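Local coordinates for ethanolamine utilization protein EutJ (Carboxydothermus hydrogenoformans Z-2901, PDB 3H1Q) that binds ATP in a fold of the actin-like ATPase superfamily and probably takes part in ethanolamine utilization, at residues I21-P26 / E48-A53; P27-G32 / L42-Q47; A53-W58 / A82-L87; V130-A135 / L262-G267. All coordinates share one frame; numbering follows the deposited sequence.

Contact 1: I21-P26 / E48-A53; sequences IVNPLP and EGIPVA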
loop_
_atom_site.group_PDB
_atom_site.type_symbol
_atom_site.label_atom_id
_atom_site.label_comp_id
_atom_site.label_asym_id
_atom_site.label_seq_id
_atom_site.Cartn_x
_atom_site.Cartn_y
_atom_site.Cartn_z
ATOM N N ILE A 21 -12.543 -12.979 -8.373
ATOM C CA ILE A 21 -12.364 -14.369 -8.744
ATOM C C ILE A 21 -11.060 -14.786 -8.135
ATOM O O ILE A 21 -10.326 -13.936 -7.628
ATOM C CB ILE A 21 -12.322 -14.614 -10.291
ATOM C CG1 ILE A 21 -10.937 -14.223 -10.867
ATOM C CG2 ILE A 21 -13.582 -14.039 -11.001
ATOM C CD1 ILE A 21 -10.902 -13.558 -12.249
ATOM N N VAL A 22 -10.772 -16.082 -8.199
ATOM C CA VAL A 22 -9.526 -16.658 -7.693
ATOM C C VAL A 22 -8.662 -17.348 -8.765
ATOM O O VAL A 22 -9.133 -17.654 -9.863
ATOM C CB VAL A 22 -9.806 -17.691 -6.609
ATOM C CG1 VAL A 22 -10.476 -17.026 -5.439
ATOM C CG2 VAL A 22 -10.657 -18.784 -7.152
ATOM N N ASN A 23 -7.407 -17.602 -8.405
ATOM C CA ASN A 23 -6.435 -18.236 -9.254
ATOM C C ASN A 23 -6.250 -19.622 -8.698
ATOM O O ASN A 23 -5.536 -19.790 -7.737
ATOM C CB ASN A 23 -5.112 -17.446 -9.192
ATOM C CG ASN A 23 -4.013 -17.979 -10.131
ATOM O OD1 ASN A 23 -4.158 -19.000 -10.796
ATOM N ND2 ASN A 23 -2.898 -17.267 -10.164
ATOM N N PRO A 24 -6.856 -20.622 -9.337
ATOM C CA PRO A 24 -6.946 -21.960 -8.783
ATOM C C PRO A 24 -5.606 -22.684 -8.659
ATOM O O PRO A 24 -5.415 -23.750 -9.198
ATOM C CB PRO A 24 -7.895 -22.675 -9.750
ATOM C CG PRO A 24 -7.697 -22.002 -11.011
ATOM C CD PRO A 24 -7.338 -20.577 -10.728
ATOM N N LEU A 25 -4.690 -22.111 -7.908
ATOM C CA LEU A 25 -3.447 -22.806 -7.587
ATOM C C LEU A 25 -3.621 -23.723 -6.354
ATOM O O LEU A 25 -4.391 -23.414 -5.427
ATOM C CB LEU A 25 -2.300 -21.805 -7.419
ATOM C CG LEU A 25 -2.117 -20.995 -8.710
ATOM C CD1 LEU A 25 -1.340 -19.690 -8.552
ATOM C CD2 LEU A 25 -1.448 -21.874 -9.720
ATOM N N PRO A 26 -2.930 -24.885 -6.363
ATOM C CA PRO A 26 -3.071 -25.821 -5.246
ATOM C C PRO A 26 -2.441 -25.199 -4.020
ATOM O O PRO A 26 -1.438 -24.480 -4.167
ATOM C CB PRO A 26 -2.237 -27.018 -5.698
ATOM C CG PRO A 26 -1.247 -26.451 -6.746
ATOM C CD PRO A 26 -2.022 -25.389 -7.425
ATOM N N GLU A 48 5.100 -19.588 -3.927
ATOM C CA GLU A 48 6.007 -18.796 -4.746
ATOM C C GLU A 48 5.453 -17.383 -4.948
ATOM O O GLU A 48 5.894 -16.637 -5.818
ATOM C CB GLU A 48 6.252 -19.470 -6.109
ATOM C CG GLU A 48 6.246 -21.026 -6.130
ATOM C CD GLU A 48 6.921 -21.655 -4.901
ATOM O OE1 GLU A 48 8.005 -21.163 -4.498
ATOM O OE2 GLU A 48 6.368 -22.633 -4.327
ATOM N N GLY A 49 4.467 -17.006 -4.159
ATOM C CA GLY A 49 4.021 -15.630 -4.177
ATOM C C GLY A 49 3.172 -15.255 -5.364
ATOM O O GLY A 49 2.888 -14.076 -5.583
ATOM N N ILE A 50 2.753 -16.232 -6.147
ATOM C CA ILE A 50 1.794 -15.894 -7.168
ATOM C C ILE A 50 0.422 -15.713 -6.511
ATOM O O ILE A 50 0.004 -16.578 -5.747
ATOM C CB ILE A 50 1.711 -16.927 -8.257
ATOM C CG1 ILE A 50 3.068 -17.103 -8.908
ATOM C CG2 ILE A 50 0.735 -16.451 -9.310
ATOM C CD1 ILE A 50 2.998 -17.986 -10.137
ATOM N N PRO A 51 -0.253 -14.577 -6.793
ATOM C CA PRO A 51 -1.579 -14.237 -6.299
ATOM C C PRO A 51 -2.618 -15.296 -6.585
ATOM O O PRO A 51 -2.711 -15.781 -7.694
ATOM C CB PRO A 51 -1.921 -12.956 -7.057
ATOM C CG PRO A 51 -0.630 -12.348 -7.325
ATOM C CD PRO A 51 0.316 -13.477 -7.580
ATOM N N VAL A 52 -3.366 -15.648 -5.538
ATOM C CA VAL A 52 -4.456 -16.639 -5.559
ATOM C C VAL A 52 -5.818 -15.965 -5.311
ATOM O O VAL A 52 -6.810 -16.326 -5.940
ATOM C CB VAL A 52 -4.227 -17.715 -4.509
ATOM C CG1 VAL A 52 -5.453 -18.551 -4.354
ATOM C CG2 VAL A 52 -3.072 -18.571 -4.917
ATOM N N ALA A 53 -5.848 -14.965 -4.428
ATOM C CA ALA A 53 -7.088 -14.285 -4.048
ATOM C C ALA A 53 -6.808 -12.971 -3.362
ATOM O O ALA A 53 -5.720 -12.792 -2.799
ATOM C CB ALA A 53 -7.896 -15.178 -3.092
#

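Contact 2: P27-G32 / L42-Q47; sequences PPYKVG and LVVTDQ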
loop_
_atom_site.group_PDB
_atom_site.type_symbol
_atom_site.label_atom_id
_atom_site.label_comp_id
_atom_site.label_asym_id
_atom_site.label_seq_id
_atom_site.Cartn_x
_atom_site.Cartn_y
_atom_site.Cartn_z
ATOM N N PRO A 27 -3.004 -25.460 -2.821
ATOM C CA PRO A 27 -2.445 -25.051 -1.514
ATOM C C PRO A 27 -1.041 -25.649 -1.294
ATOM O O PRO A 27 -0.602 -26.458 -2.120
ATOM C CB PRO A 27 -3.430 -25.647 -0.505
ATOM C CG PRO A 27 -4.696 -25.857 -1.275
ATOM C CD PRO A 27 -4.271 -26.189 -2.681
ATOM N N PRO A 28 -0.320 -25.262 -0.208
ATOM C CA PRO A 28 -0.631 -24.315 0.867
ATOM C C PRO A 28 -0.512 -22.867 0.413
ATOM O O PRO A 28 0.216 -22.545 -0.530
ATOM C CB PRO A 28 0.436 -24.609 1.896
ATOM C CG PRO A 28 1.592 -24.976 1.072
ATOM C CD PRO A 28 1.056 -25.772 -0.074
ATOM N N TYR A 29 -1.246 -22.010 1.095
ATOM C CA TYR A 29 -1.392 -20.649 0.702
ATOM C C TYR A 29 -0.752 -19.779 1.733
ATOM O O TYR A 29 -0.600 -20.172 2.890
ATOM C CB TYR A 29 -2.861 -20.325 0.667
ATOM C CG TYR A 29 -3.602 -21.010 -0.436
ATOM C CD1 TYR A 29 -2.999 -21.214 -1.664
ATOM C CD2 TYR A 29 -4.931 -21.413 -0.272
ATOM C CE1 TYR A 29 -3.679 -21.814 -2.687
ATOM C CE2 TYR A 29 -5.626 -22.025 -1.303
ATOM C CZ TYR A 29 -4.980 -22.220 -2.505
ATOM O OH TYR A 29 -5.607 -22.822 -3.554
ATOM N N LYS A 30 -0.387 -18.583 1.311
ATOM C CA LYS A 30 0.136 -17.601 2.205
ATOM C C LYS A 30 -0.847 -16.428 2.240
ATOM O O LYS A 30 -1.346 -15.983 1.201
ATOM C CB LYS A 30 1.495 -17.145 1.718
ATOM C CG LYS A 30 2.617 -18.161 1.779
ATOM C CD LYS A 30 3.905 -17.369 1.952
ATOM C CE LYS A 30 5.014 -17.855 1.076
ATOM N NZ LYS A 30 5.963 -16.742 0.702
ATOM N N VAL A 31 -1.132 -15.935 3.441
ATOM C CA VAL A 31 -2.092 -14.867 3.613
ATOM C C VAL A 31 -1.427 -13.662 4.271
ATOM O O VAL A 31 -0.524 -13.800 5.109
ATOM C CB VAL A 31 -3.298 -15.316 4.444
ATOM C CG1 VAL A 31 -4.396 -14.276 4.387
ATOM C CG2 VAL A 31 -3.835 -16.638 3.934
ATOM N N GLY A 32 -1.863 -12.478 3.862
ATOM C CA GLY A 32 -1.298 -11.271 4.375
ATOM C C GLY A 32 -2.416 -10.294 4.542
ATOM O O GLY A 32 -3.299 -10.179 3.688
ATOM N N LEU A 42 -6.678 -7.817 2.052
ATOM C CA LEU A 42 -6.317 -9.164 2.395
ATOM C C LEU A 42 -5.895 -9.804 1.091
ATOM O O LEU A 42 -6.595 -9.649 0.085
ATOM C CB LEU A 42 -7.535 -9.885 2.961
ATOM C CG LEU A 42 -7.476 -11.408 2.908
ATOM C CD1 LEU A 42 -6.817 -11.921 4.163
ATOM C CD2 LEU A 42 -8.858 -11.937 2.791
ATOM N N VAL A 43 -4.783 -10.544 1.131
ATOM C CA VAL A 43 -4.144 -11.118 -0.037
ATOM C C VAL A 43 -3.703 -12.577 0.218
ATOM O O VAL A 43 -3.137 -12.882 1.274
ATOM C CB VAL A 43 -2.941 -10.230 -0.450
ATOM C CG1 VAL A 43 -2.048 -10.880 -1.507
ATOM C CG2 VAL A 43 -3.432 -8.851 -0.952
ATOM N N VAL A 44 -3.978 -13.469 -0.745
ATOM C CA VAL A 44 -3.553 -14.857 -0.678
ATOM C C VAL A 44 -2.648 -15.179 -1.864
ATOM O O VAL A 44 -2.907 -14.751 -2.979
ATOM C CB VAL A 44 -4.766 -15.856 -0.709
ATOM C CG1 VAL A 44 -4.277 -17.303 -0.583
ATOM C CG2 VAL A 44 -5.770 -15.570 0.374
ATOM N N THR A 45 -1.606 -15.969 -1.632
ATOM C CA THR A 45 -0.730 -16.404 -2.715
ATOM C C THR A 45 -0.342 -17.856 -2.514
ATOM O O THR A 45 -0.402 -18.355 -1.401
ATOM C CB THR A 45 0.612 -15.622 -2.730
ATOM O OG1 THR A 45 1.473 -16.163 -1.717
ATOM C CG2 THR A 45 0.438 -14.129 -2.506
ATOM N N ASP A 46 0.109 -18.515 -3.578
ATOM C CA ASP A 46 0.812 -19.792 -3.440
ATOM C C ASP A 46 2.194 -19.604 -2.788
ATOM O O ASP A 46 2.573 -18.466 -2.435
ATOM C CB ASP A 46 0.986 -20.430 -4.792
ATOM C CG ASP A 46 1.943 -19.663 -5.681
ATOM O OD1 ASP A 46 2.324 -18.511 -5.346
ATOM O OD2 ASP A 46 2.312 -20.220 -6.747
ATOM N N GLN A 47 2.959 -20.692 -2.634
ATOM C CA GLN A 47 4.239 -20.608 -1.893
ATOM C C GLN A 47 5.305 -19.814 -2.632
ATOM O O GLN A 47 6.284 -19.406 -2.032
ATOM C CB GLN A 47 4.803 -21.985 -1.501
ATOM C CG GLN A 47 4.089 -22.703 -0.331
ATOM C CD GLN A 47 4.066 -21.932 1.031
ATOM O OE1 GLN A 47 3.092 -22.035 1.774
ATOM N NE2 GLN A 47 5.141 -21.197 1.355
#

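Contact 3: A53-W58 / A82-L87; sequences AGALKW and AKVERL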
loop_
_atom_site.group_PDB
_atom_site.type_symbol
_atom_site.label_atom_id
_atom_site.label_comp_id
_atom_site.label_asym_id
_atom_site.label_seq_id
_atom_site.Cartn_x
_atom_site.Cartn_y
_atom_site.Cartn_z
ATOM N N ALA A 53 -5.848 -14.965 -4.428
ATOM C CA ALA A 53 -7.088 -14.285 -4.048
ATOM C C ALA A 53 -6.808 -12.971 -3.362
ATOM O O ALA A 53 -5.720 -12.792 -2.799
ATOM C CB ALA A 53 -7.896 -15.178 -3.092
ATOM N N GLY A 54 -7.800 -12.079 -3.364
ATOM C CA GLY A 54 -7.705 -10.857 -2.587
ATOM C C GLY A 54 -8.978 -10.050 -2.476
ATOM O O GLY A 54 -9.854 -10.127 -3.330
ATOM N N ALA A 55 -9.078 -9.257 -1.409
ATOM C CA ALA A 55 -10.216 -8.360 -1.219
ATOM C C ALA A 55 -9.721 -7.083 -0.594
ATOM O O ALA A 55 -8.638 -7.068 0.035
ATOM C CB ALA A 55 -11.262 -9.006 -0.330
ATOM N N LEU A 56 -10.517 -6.025 -0.749
ATOM C CA LEU A 56 -10.163 -4.711 -0.244
ATOM C C LEU A 56 -11.376 -3.928 0.275
ATOM O O LEU A 56 -12.392 -3.786 -0.424
ATOM C CB LEU A 56 -9.482 -3.910 -1.358
ATOM C CG LEU A 56 -9.094 -2.452 -1.112
ATOM C CD1 LEU A 56 -8.055 -2.138 -2.109
ATOM C CD2 LEU A 56 -10.244 -1.499 -1.290
ATOM N N LYS A 57 -11.271 -3.372 1.477
ATOM C CA LYS A 57 -12.306 -2.418 1.915
ATOM C C LYS A 57 -11.703 -1.035 2.163
ATOM O O LYS A 57 -10.623 -0.886 2.745
ATOM C CB LYS A 57 -13.092 -2.931 3.160
ATOM C CG LYS A 57 -14.452 -2.205 3.476
ATOM C CD LYS A 57 -15.596 -2.722 2.575
ATOM C CE LYS A 57 -16.914 -1.970 2.759
ATOM N NZ LYS A 57 -17.614 -2.350 4.031
ATOM N N TRP A 58 -12.409 -0.024 1.704
ATOM C CA TRP A 58 -12.002 1.334 1.991
ATOM C C TRP A 58 -12.356 1.624 3.431
ATOM O O TRP A 58 -13.530 1.559 3.793
ATOM C CB TRP A 58 -12.745 2.293 1.076
ATOM C CG TRP A 58 -12.323 2.137 -0.344
ATOM C CD1 TRP A 58 -13.087 1.707 -1.393
ATOM C CD2 TRP A 58 -11.018 2.393 -0.873
ATOM N NE1 TRP A 58 -12.341 1.692 -2.544
ATOM C CE2 TRP A 58 -11.069 2.113 -2.256
ATOM C CE3 TRP A 58 -9.816 2.850 -0.313
ATOM C CZ2 TRP A 58 -9.964 2.269 -3.092
ATOM C CZ3 TRP A 58 -8.714 3.011 -1.144
ATOM C CH2 TRP A 58 -8.796 2.712 -2.523
ATOM N N ALA A 82 -14.067 -13.770 4.756
ATOM C CA ALA A 82 -15.198 -14.569 4.351
ATOM C C ALA A 82 -15.432 -14.453 2.875
ATOM O O ALA A 82 -15.823 -15.414 2.243
ATOM C CB ALA A 82 -16.419 -14.171 5.099
ATOM N N LYS A 83 -15.207 -13.273 2.315
ATOM C CA LYS A 83 -15.463 -13.097 0.892
ATOM C C LYS A 83 -14.525 -14.002 0.143
ATOM O O LYS A 83 -14.941 -14.770 -0.730
ATOM C CB LYS A 83 -15.238 -11.659 0.431
ATOM C CG LYS A 83 -15.439 -11.519 -1.084
ATOM C CD LYS A 83 -15.954 -10.164 -1.557
ATOM C CE LYS A 83 -15.003 -9.061 -1.187
ATOM N NZ LYS A 83 -15.496 -7.734 -1.672
ATOM N N VAL A 84 -13.253 -13.896 0.512
ATOM C CA VAL A 84 -12.199 -14.627 -0.147
ATOM C C VAL A 84 -12.478 -16.100 0.057
ATOM O O VAL A 84 -12.380 -16.894 -0.886
ATOM C CB VAL A 84 -10.819 -14.199 0.378
ATOM C CG1 VAL A 84 -9.771 -15.273 0.131
ATOM C CG2 VAL A 84 -10.422 -12.886 -0.272
ATOM N N GLU A 85 -12.886 -16.463 1.268
ATOM C CA GLU A 85 -13.222 -17.850 1.522
ATOM C C GLU A 85 -14.377 -18.408 0.694
ATOM O O GLU A 85 -14.307 -19.534 0.284
ATOM C CB GLU A 85 -13.408 -18.105 3.000
ATOM C CG GLU A 85 -12.086 -18.247 3.700
ATOM C CD GLU A 85 -12.209 -18.273 5.211
ATOM O OE1 GLU A 85 -13.338 -18.173 5.740
ATOM O OE2 GLU A 85 -11.161 -18.392 5.875
ATOM N N ARG A 86 -15.423 -17.638 0.417
ATOM C CA ARG A 86 -16.477 -18.182 -0.428
ATOM C C ARG A 86 -15.967 -18.371 -1.879
ATOM O O ARG A 86 -16.359 -19.302 -2.585
ATOM C CB ARG A 86 -17.808 -17.384 -0.341
ATOM C CG ARG A 86 -17.874 -16.015 -1.043
ATOM C CD ARG A 86 -19.293 -15.353 -0.964
ATOM N NE ARG A 86 -19.330 -13.853 -0.968
ATOM C CZ ARG A 86 -19.337 -13.042 0.120
ATOM N NH1 ARG A 86 -19.271 -13.559 1.347
ATOM N NH2 ARG A 86 -19.400 -11.702 -0.007
ATOM N N LEU A 87 -15.044 -17.501 -2.272
ATOM C CA LEU A 87 -14.662 -17.297 -3.649
ATOM C C LEU A 87 -13.622 -18.325 -3.927
ATOM O O LEU A 87 -13.619 -18.941 -4.996
ATOM C CB LEU A 87 -14.049 -15.917 -3.783
ATOM C CG LEU A 87 -14.719 -14.950 -4.747
ATOM C CD1 LEU A 87 -16.216 -14.996 -4.631
ATOM C CD2 LEU A 87 -14.159 -13.545 -4.512
#

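Contact 4: V130-A135 / L262-G267; sequences VAAARA and LVTPLG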
loop_
_atom_site.group_PDB
_atom_site.type_symbol
_atom_site.label_atom_id
_atom_site.label_comp_id
_atom_site.label_asym_id
_atom_site.label_seq_id
_atom_site.Cartn_x
_atom_site.Cartn_y
_atom_site.Cartn_z
ATOM N N VAL A 130 9.883 -3.393 4.977
ATOM C CA VAL A 130 10.417 -4.723 4.667
ATOM C C VAL A 130 9.576 -5.370 3.569
ATOM O O VAL A 130 10.101 -6.040 2.684
ATOM C CB VAL A 130 10.483 -5.603 5.918
ATOM N N ALA A 131 8.273 -5.113 3.619
ATOM C CA ALA A 131 7.309 -5.751 2.737
ATOM C C ALA A 131 7.438 -5.172 1.342
ATOM O O ALA A 131 7.906 -5.850 0.410
ATOM C CB ALA A 131 5.878 -5.554 3.279
ATOM N N ALA A 132 6.983 -3.922 1.225
ATOM C CA ALA A 132 7.204 -3.074 0.077
ATOM C C ALA A 132 8.421 -3.550 -0.707
ATOM O O ALA A 132 8.313 -3.895 -1.893
ATOM C CB ALA A 132 7.402 -1.660 0.547
ATOM N N ALA A 133 9.565 -3.608 -0.018
ATOM C CA ALA A 133 10.845 -3.998 -0.614
ATOM C C ALA A 133 10.774 -5.348 -1.308
ATOM O O ALA A 133 11.036 -5.443 -2.505
ATOM C CB ALA A 133 11.938 -4.013 0.450
ATOM N N ARG A 134 10.389 -6.369 -0.542
ATOM C CA ARG A 134 10.386 -7.765 -0.983
ATOM C C ARG A 134 9.590 -7.924 -2.247
ATOM O O ARG A 134 10.036 -8.618 -3.165
ATOM C CB ARG A 134 9.810 -8.693 0.089
ATOM C CG ARG A 134 9.985 -10.151 -0.265
ATOM C CD ARG A 134 9.472 -11.044 0.838
ATOM N NE ARG A 134 9.692 -12.470 0.562
ATOM C CZ ARG A 134 9.386 -13.457 1.410
ATOM N NH1 ARG A 134 8.842 -13.194 2.594
ATOM N NH2 ARG A 134 9.621 -14.720 1.077
ATOM N N ALA A 135 8.421 -7.273 -2.274
ATOM C CA ALA A 135 7.530 -7.250 -3.449
ATOM C C ALA A 135 8.219 -6.695 -4.705
ATOM O O ALA A 135 8.218 -7.344 -5.733
ATOM C CB ALA A 135 6.235 -6.498 -3.144
ATOM N N LEU A 262 -1.050 -1.864 -4.450
ATOM C CA LEU A 262 -0.979 -3.276 -4.155
ATOM C C LEU A 262 0.392 -3.774 -3.745
ATOM O O LEU A 262 0.569 -4.941 -3.342
ATOM C CB LEU A 262 -1.483 -4.065 -5.358
ATOM C CG LEU A 262 -2.992 -3.939 -5.474
ATOM C CD1 LEU A 262 -3.482 -4.498 -6.800
ATOM C CD2 LEU A 262 -3.613 -4.670 -4.279
ATOM N N VAL A 263 1.386 -2.913 -3.838
ATOM C CA VAL A 263 2.737 -3.478 -3.711
ATOM C C VAL A 263 2.989 -4.011 -2.304
ATOM O O VAL A 263 3.436 -5.149 -2.173
ATOM C CB VAL A 263 3.893 -2.542 -4.230
ATOM C CG1 VAL A 263 5.255 -3.228 -4.103
ATOM C CG2 VAL A 263 3.621 -2.130 -5.671
ATOM N N THR A 264 2.673 -3.215 -1.275
ATOM C CA THR A 264 2.939 -3.623 0.103
ATOM C C THR A 264 2.071 -4.814 0.455
ATOM O O THR A 264 2.600 -5.835 0.905
ATOM C CB THR A 264 2.732 -2.478 1.152
ATOM O OG1 THR A 264 3.464 -1.312 0.749
ATOM C CG2 THR A 264 3.231 -2.910 2.543
ATOM N N PRO A 265 0.741 -4.695 0.244
ATOM C CA PRO A 265 -0.121 -5.836 0.523
ATOM C C PRO A 265 0.448 -7.160 -0.031
ATOM O O PRO A 265 0.582 -8.139 0.727
ATOM C CB PRO A 265 -1.421 -5.445 -0.152
ATOM C CG PRO A 265 -1.439 -3.953 -0.063
ATOM C CD PRO A 265 -0.031 -3.525 -0.221
ATOM N N LEU A 266 0.845 -7.183 -1.305
ATOM C CA LEU A 266 1.392 -8.389 -1.888
ATOM C C LEU A 266 2.637 -8.777 -1.148
ATOM O O LEU A 266 2.929 -9.964 -1.010
ATOM C CB LEU A 266 1.724 -8.204 -3.363
ATOM C CG LEU A 266 2.597 -9.302 -4.008
ATOM C CD1 LEU A 266 1.870 -10.634 -4.172
ATOM C CD2 LEU A 266 3.128 -8.831 -5.356
ATOM N N GLY A 267 3.391 -7.784 -0.695
ATOM C CA GLY A 267 4.645 -8.055 0.026
ATOM C C GLY A 267 4.421 -8.744 1.373
ATOM O O GLY A 267 5.110 -9.702 1.706
#

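Contact 1: I21-P26 / E48-A53
Asn23 N donates to Val52 O at 2.8 Å, the shortest polar bond between the loop 21-26 and the start of strand 51-58. Val22 CA lies 3.2 Å from the same Val52 O, a packing contact beside the bond. Asn23 then takes a second hold through its side chain: with CG anti to the backbone N (chi1 -176°), the amide reaches back along the partner segment and ND2 meets Pro51 O at 2.9 Å. The amide nitrogen lies almost in line with that C=O (173°), although the oxygen stands somewhat out of the amide plane and the N-H is bent away from it (143°).

Apolar groups flank this polar centre. Leu25 CD1 rests on Ile50 CG2 at 3.9 Å, the two side chains crossing at about a right angle, while Val22 CG1 approaches Ala53 CB, also at 3.9 Å. Between Asn23 and Leu25 the chain makes an inverse gamma turn centred on Pro24, which brings Leu25 back to the strand. Across the strand, Val52 and Ala53 both face Val44 in a classic beta bulge, and Leu12 of helix 3-18 packs against Asn23.

Were Asn23 replaced by an alanine, the backbone bond could remain, but Pro51 O would probably lose its amide donor and the loop its second hold. The contact is a worked case of an irregular segment fastened to the outermost strand of a sheet: one residue, donating from both backbone and side chain, bonds the successive carbonyls of Pro51 and Val52.

Contact 2: P27-G32 / L42-Q47
Val31 and Val44 face each other as the non-hydrogen-bonded pair at the tight centre of a beta hairpin, their side chains side by side and pointing the same way. Hydrogen-bonded pairs lie before and after them: Lys30 N reaches Thr45 O at 2.7 Å and Thr45 N returns to Lys30 O, while Gly32 N and Val43 N bond to each other's carbonyls. Val31 CG1, anti to the backbone N (chi1 -169°), leans across to Leu42 CD1 at 3.4 Å, and Val44 CG1 touches Tyr29 CB at 3.6 Å. Helix 70-87 covers this valine face through Val84; on the other face, helix 263-269 packs on Val43 and Thr45.

The outer end is looser. Pro28, after a cis peptide bond, sets CG 3.4 Å from Gln47 OE1, and the bent Gln47 side chain turns its NE2 toward Lys30 CE, also at 3.4 Å. Both Pro28 and Gln47 are exposed. Lys30 NZ passes beyond them to bond Leu270 O, and Tyr29 OH bonds Leu25 O.

Regular backbone bonding thus fixes the strands leading to the ATP-binding turn at Thr37 and Ala38, whereas the solvent end relies on van der Waals contact between polar and aliphatic chains.

Contact 3: A53-W58 / A82-L87
Val84 lays its two methyl groups along strand 53-58, one over Ala53 and the other over Gly54 and Ala55. This is helix-on-sheet packing in an actin-like ATPase domain: helix 70-87 covers one face of a mixed five-stranded sheet at its edge strand, the element that precedes the helix in the chain. The local segments run at 149° to each other, closer to antiparallel than to perpendicular, and their axes approach to 8.0 Å.

The small residues of the strand are consistent with this close approach. With CG1 anti to the backbone N (chi1 158°), the methyls of Val84 spread along the strand: CG1 meets Ala53 CB at 3.7 Å, while CG2 lies 3.9 Å from Gly54 C and 4.0 Å from Ala55 CB. The two alanine methyls project toward the helix, and between them Gly54 has no side chain to offer either face. The valine also reaches the next strand, where Leu42 and Val44 touch it, so one branched residue spans two strands of the sheet.

Lys83 works at the border of the apolar patch. Its chain, bent at chi2 and chi3, brings CE to 3.8 Å from Ala55 CB, an aliphatic contact, while NZ goes on to a salt bridge with Glu20. The charge is thereby answered outside the interface and only methylene is spent on the alanine.

The strand continues toward the nucleotide. Trp58 touches the bound ATP and makes a cation-pi contact with Lys194; Leu56, pointing away from the helix, sets its CD2 3.8 Å above the centre of the Trp58 ring.

Contact 4: V130-A135 / L262-G267
Where Ala131 meets Gly267 and Ala132 meets Thr264, the helical segments 130-135 and 263-267 cross at almost a right angle (91°), their axes 7.2 Å apart and their nearest CA pairs within 4.4 Å. The alanines and the glycine at the crossing are consistent with so close an approach. Ala135 CB projects at the second helix and lies 3.5 Å from Val263 CG1, the branch anti to its backbone N, and 3.3 Å from Val263 O. On its other flank the same methyl meets Gly267 CA at 3.9 Å, a place where the partner helix has no side chain.

Thr264 splits its work. Its methyl, CG2, rests on Ala131 CB at 3.8 Å, while OG1 passes Ala132 CB at 4.0 Å and hydrogen-bonds Asp145 OD2. The chi1 of -52° puts CG2 anti to the backbone N and OG1 beside it, so the two branches serve different neighbours. The side chain of Thr264 is about 5 Å from the bound ATP. Replacing Thr264 by a valine would probably keep the alanine packing but leave the Asp145 carboxylate without this hydroxyl partner close to the nucleotide.

Polar atoms do not bond across the interface; it is held by shape. Crossed helices with alanine and glycine at the crossing are consistent with the two connecting helices that meet at the hinge between the lobes of actin-like ATPases, beneath the nucleotide cleft.

Contacts 1, 2 and 3 gather on one sheet, whereas contact 4 sits near the centre of the chain. Contact 2 supplies two of the inner strands, 30-34 and 39-45, and strand 51-58 joins it through Val44, bonded to Val52 and Ala53; contact 3 covers one face of that sheet, sharing Ala53 with contact 1. Helix 263-269 of contact 4 packs on the opposite face. Contact 1, partly buried, uses loop-to-strand hydrogen bonds. Contacts 2, 3 and 4 are largely buried: contact 2 has regular backbone pairing and one end exposed at Pro28 and Gln47, while the others rely on methyl groups and glycine, a helix lying on a strand in contact 3 and two helices crossing in contact 4.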